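Local coordinates for hemerythrin-like domain-containing protein (PDB 2QKP) that is of unknown function, the part described here being its C-terminal PAS-like domain, a fold that in other proteins often serves as a sensory or ligand-binding module, at residues 50-58 with 97-108. Numbering follows the deposited sequence.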
loop_
_atom_site.group_PDB
_atom_site.type_symbol
_atom_site.label_atom_id
_atom_site.label_comp_id
_atom_site.label_asym_id
_atom_site.label_seq_id
_atom_site.Cartn_x
_atom_site.Cartn_y
_atom_site.Cartn_z
ATOM N N ALA A 50 -9.154 2.846 15.521
ATOM C CA ALA A 50 -8.335 3.907 16.132
ATOM C C ALA A 50 -7.586 3.475 17.388
ATOM O O ALA A 50 -6.445 3.892 17.612
ATOM C CB ALA A 50 -9.186 5.156 16.408
ATOM N N ALA A 51 -8.225 2.629 18.199
ATOM C CA ALA A 51 -7.640 2.158 19.457
ATOM C C ALA A 51 -6.538 1.099 19.310
ATOM O O ALA A 51 -5.792 0.846 20.258
ATOM C CB ALA A 51 -8.748 1.650 20.393
ATOM N N GLU A 52 -6.417 0.504 18.124
ATOM C CA GLU A 52 -5.481 -0.612 17.897
ATOM C C GLU A 52 -4.259 -0.281 17.010
ATOM O O GLU A 52 -3.514 -1.169 16.591
ATOM C CB GLU A 52 -6.232 -1.782 17.296
ATOM C CG GLU A 52 -7.441 -2.227 18.093
ATOM C CD GLU A 52 -8.311 -3.181 17.309
ATOM O OE1 GLU A 52 -7.801 -3.784 16.323
ATOM O OE2 GLU A 52 -9.497 -3.335 17.685
ATOM N N MET A 53 -4.057 1.005 16.745
ATOM C CA MET A 53 -2.945 1.474 15.920
ATOM C C MET A 53 -1.599 1.366 16.637
ATOM O O MET A 53 -1.493 1.579 17.864
ATOM C CB MET A 53 -3.194 2.921 15.506
ATOM C CG MET A 53 -4.333 3.126 14.486
ATOM S SD MET A 53 -4.727 4.891 14.281
ATOM C CE MET A 53 -3.424 5.309 13.081
ATOM N N VAL A 54 -0.560 1.032 15.881
ATOM C CA VAL A 54 0.800 0.972 16.420
ATOM C C VAL A 54 1.196 2.389 16.845
ATOM O O VAL A 54 1.631 2.616 17.985
ATOM C CB VAL A 54 1.814 0.416 15.366
ATOM C CG1 VAL A 54 3.231 0.404 15.910
ATOM C CG2 VAL A 54 1.391 -0.989 14.879
ATOM N N PHE A 55 1.004 3.337 15.927
ATOM C CA PHE A 55 1.321 4.743 16.154
ATOM C C PHE A 55 0.016 5.495 16.058
ATOM O O PHE A 55 -0.475 5.772 14.963
ATOM C CB PHE A 55 2.308 5.291 15.110
ATOM C CG PHE A 55 3.682 4.673 15.180
ATOM C CD1 PHE A 55 4.290 4.415 16.407
ATOM C CD2 PHE A 55 4.382 4.386 14.016
ATOM C CE1 PHE A 55 5.571 3.846 16.470
ATOM C CE2 PHE A 55 5.661 3.833 14.069
ATOM C CZ PHE A 55 6.254 3.556 15.295
ATOM N N LYS A 56 -0.548 5.808 17.215
ATOM C CA LYS A 56 -1.849 6.439 17.263
ATOM C C LYS A 56 -1.840 7.751 16.494
ATOM O O LYS A 56 -0.935 8.569 16.664
ATOM C CB LYS A 56 -2.256 6.703 18.700
ATOM C CG LYS A 56 -3.537 6.029 19.068
ATOM C CD LYS A 56 -3.206 4.684 19.663
ATOM C CE LYS A 56 -4.217 3.638 19.255
ATOM N NZ LYS A 56 -3.637 2.281 19.408
ATOM N N ARG A 57 -2.835 7.918 15.630
ATOM C CA ARG A 57 -3.088 9.197 14.986
ATOM C C ARG A 57 -4.539 9.523 15.285
ATOM O O ARG A 57 -5.358 8.614 15.460
ATOM C CB ARG A 57 -2.884 9.118 13.466
ATOM C CG ARG A 57 -1.593 8.443 13.010
ATOM C CD ARG A 57 -0.366 9.278 13.301
ATOM N NE ARG A 57 0.838 8.591 12.826
ATOM C CZ ARG A 57 2.045 8.669 13.387
ATOM N NH1 ARG A 57 2.256 9.400 14.473
ATOM N NH2 ARG A 57 3.055 8.001 12.845
ATOM N N THR A 58 -4.863 10.807 15.336
ATOM C CA THR A 58 -6.245 11.228 15.559
ATOM C C THR A 58 -6.643 12.305 14.536
ATOM O O THR A 58 -5.785 13.019 14.026
ATOM C CB THR A 58 -6.458 11.734 17.005
ATOM O OG1 THR A 58 -5.679 12.912 17.220
ATOM C CG2 THR A 58 -6.040 10.664 18.015
ATOM N N PHE A 97 10.969 -3.139 15.708
ATOM C CA PHE A 97 10.945 -3.371 17.152
ATOM C C PHE A 97 9.820 -4.317 17.499
ATOM O O PHE A 97 8.834 -4.426 16.766
ATOM C CB PHE A 97 10.768 -2.041 17.915
ATOM C CG PHE A 97 9.476 -1.308 17.612
ATOM C CD1 PHE A 97 8.322 -1.543 18.369
ATOM C CD2 PHE A 97 9.416 -0.371 16.587
ATOM C CE1 PHE A 97 7.118 -0.855 18.104
ATOM C CE2 PHE A 97 8.224 0.319 16.314
ATOM C CZ PHE A 97 7.075 0.072 17.068
ATOM N N GLN A 98 9.968 -4.994 18.641
ATOM C CA GLN A 98 8.947 -5.881 19.171
ATOM C C GLN A 98 7.902 -5.050 19.911
ATOM O O GLN A 98 8.257 -4.139 20.659
ATOM C CB GLN A 98 9.587 -6.843 20.168
ATOM C CG GLN A 98 10.282 -8.008 19.557
ATOM C CD GLN A 98 9.338 -9.136 19.244
ATOM O OE1 GLN A 98 9.716 -10.113 18.587
ATOM N NE2 GLN A 98 8.095 -9.016 19.708
ATOM N N SER A 99 6.625 -5.343 19.682
ATOM C CA SER A 99 5.552 -4.751 20.468
ATOM C C SER A 99 4.793 -5.875 21.157
ATOM O O SER A 99 3.934 -6.503 20.548
ATOM C CB SER A 99 4.602 -3.942 19.582
ATOM O OG SER A 99 3.507 -3.450 20.352
ATOM N N GLU A 100 5.116 -6.139 22.417
ATOM C CA GLU A 100 4.387 -7.163 23.174
ATOM C C GLU A 100 2.933 -6.736 23.445
ATOM O O GLU A 100 2.031 -7.579 23.436
ATOM C CB GLU A 100 5.119 -7.537 24.469
ATOM C CG GLU A 100 6.462 -8.264 24.266
ATOM C CD GLU A 100 6.317 -9.687 23.726
ATOM O OE1 GLU A 100 5.557 -9.893 22.752
ATOM O OE2 GLU A 100 6.983 -10.606 24.260
ATOM N N ARG A 101 2.737 -5.434 23.668
ATOM C CA ARG A 101 1.415 -4.771 23.747
ATOM C C ARG A 101 0.431 -5.217 22.650
ATOM O O ARG A 101 -0.742 -5.526 22.926
ATOM C CB ARG A 101 1.616 -3.249 23.632
ATOM C CG ARG A 101 0.427 -2.374 24.063
ATOM C CD ARG A 101 0.738 -0.880 23.838
ATOM N NE ARG A 101 0.316 -0.430 22.510
ATOM C CZ ARG A 101 0.833 0.607 21.847
ATOM N NH1 ARG A 101 0.370 0.919 20.638
ATOM N NH2 ARG A 101 1.808 1.339 22.380
ATOM N N LEU A 102 0.906 -5.237 21.406
ATOM C CA LEU A 102 0.042 -5.476 20.267
ATOM C C LEU A 102 0.162 -6.888 19.714
ATOM O O LEU A 102 -0.577 -7.258 18.800
ATOM C CB LEU A 102 0.328 -4.437 19.168
ATOM C CG LEU A 102 -0.408 -3.083 19.139
ATOM C CD1 LEU A 102 -1.224 -2.761 20.396
ATOM C CD2 LEU A 102 0.579 -1.983 18.832
ATOM N N GLY A 103 1.095 -7.663 20.267
ATOM C CA GLY A 103 1.427 -8.987 19.739
ATOM C C GLY A 103 1.972 -8.898 18.321
ATOM O O GLY A 103 1.706 -9.765 17.486
ATOM N N LYS A 104 2.739 -7.844 18.059
ATOM C CA LYS A 104 3.220 -7.541 16.709
ATOM C C LYS A 104 4.719 -7.353 16.752
ATOM O O LYS A 104 5.280 -6.913 17.771
ATOM C CB LYS A 104 2.578 -6.255 16.166
ATOM C CG LYS A 104 1.130 -6.422 15.705
ATOM C CD LYS A 104 0.487 -5.127 15.239
ATOM C CE LYS A 104 -0.964 -5.403 14.873
ATOM N NZ LYS A 104 -1.632 -4.265 14.189
ATOM N N PHE A 105 5.374 -7.685 15.649
ATOM C CA PHE A 105 6.725 -7.249 15.433
ATOM C C PHE A 105 6.629 -6.205 14.336
ATOM O O PHE A 105 6.242 -6.514 13.224
ATOM C CB PHE A 105 7.647 -8.380 15.011
ATOM C CG PHE A 105 9.072 -8.008 15.098
ATOM C CD1 PHE A 105 9.770 -8.160 16.295
ATOM C CD2 PHE A 105 9.709 -7.409 14.035
ATOM C CE1 PHE A 105 11.099 -7.785 16.385
ATOM C CE2 PHE A 105 11.057 -7.037 14.128
ATOM C CZ PHE A 105 11.736 -7.215 15.277
ATOM N N VAL A 106 6.982 -4.973 14.673
ATOM C CA VAL A 106 6.641 -3.835 13.829
ATOM C C VAL A 106 7.809 -3.462 12.930
ATOM O O VAL A 106 8.950 -3.357 13.395
ATOM C CB VAL A 106 6.253 -2.624 14.729
ATOM C CG1 VAL A 106 5.884 -1.380 13.878
ATOM C CG2 VAL A 106 5.076 -3.000 15.664
ATOM N N TYR A 107 7.531 -3.260 11.639
ATOM C CA TYR A 107 8.551 -2.782 10.709
ATOM C C TYR A 107 8.060 -1.462 10.123
ATOM O O TYR A 107 6.953 -1.403 9.566
ATOM C CB TYR A 107 8.694 -3.801 9.570
ATOM C CG TYR A 107 9.821 -3.496 8.604
ATOM C CD1 TYR A 107 11.126 -3.886 8.891
ATOM C CD2 TYR A 107 9.581 -2.860 7.382
ATOM C CE1 TYR A 107 12.170 -3.631 8.003
ATOM C CE2 TYR A 107 10.633 -2.581 6.490
ATOM C CZ TYR A 107 11.917 -2.991 6.803
ATOM O OH TYR A 107 12.965 -2.767 5.917
ATOM N N VAL A 108 8.875 -0.411 10.264
ATOM C CA VAL A 108 8.469 0.957 9.950
ATOM C C VAL A 108 9.304 1.431 8.787
ATOM O O VAL A 108 10.518 1.238 8.764
ATOM C CB VAL A 108 8.713 1.913 11.161
ATOM C CG1 VAL A 108 8.249 3.312 10.843
ATOM C CG2 VAL A 108 8.000 1.418 12.401
HETATM O O HOH W 1 3.829 2.122 19.740
#
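F55 CZ comes to the edge of the F97 ring, near its plane, 3.9 Å from F97 CE2. V108 CG2 sits at the edge of the F55 ring, near its plane, 3.8 Å from F55 CE2, while one face of F55 rests on CG1 of its own neighbour V54. One face of F97 is covered by CB of V106, offset toward the ring's rim. V54 lies at the centre of the apolar contact, among F97, L102 and V106. Its CG1, anti to the backbone N (chi1 178°), packs 3.8 Å from V106 CG1 and also meets F97 CZ; its CG2 faces CD2 of L102, which in turn lies 3.8 Å from V54 CA. The guanidinium of R101, on a chain bent at chi3 (91°), turns an edge to the loop backbone, where NH1 makes a weak hydrogen bond of 3.4 Å to V54 O. A water that donates to the same V54 O is held weakly by R101 NH2. Inside the loop, K56 NZ as modelled bonds A51 O and M53 O, though its placement is tentative. E31 accepts hydrogen bonds from the V54 and, weakly, F55 amides, and V127 of strand 120-129 touches both F55 and V106. The hairpin formed by strands 92-99 and 104-114 turns through a G1 beta bulge, with G103 and K104 both facing S99. The loop between strand 41-44 and helix 72-86 thus packs over one face of the antiparallel sheet, beside the 99-104 turn of the hairpin; the sheet's 2-1-5-4-3 order is that of the PAS fold.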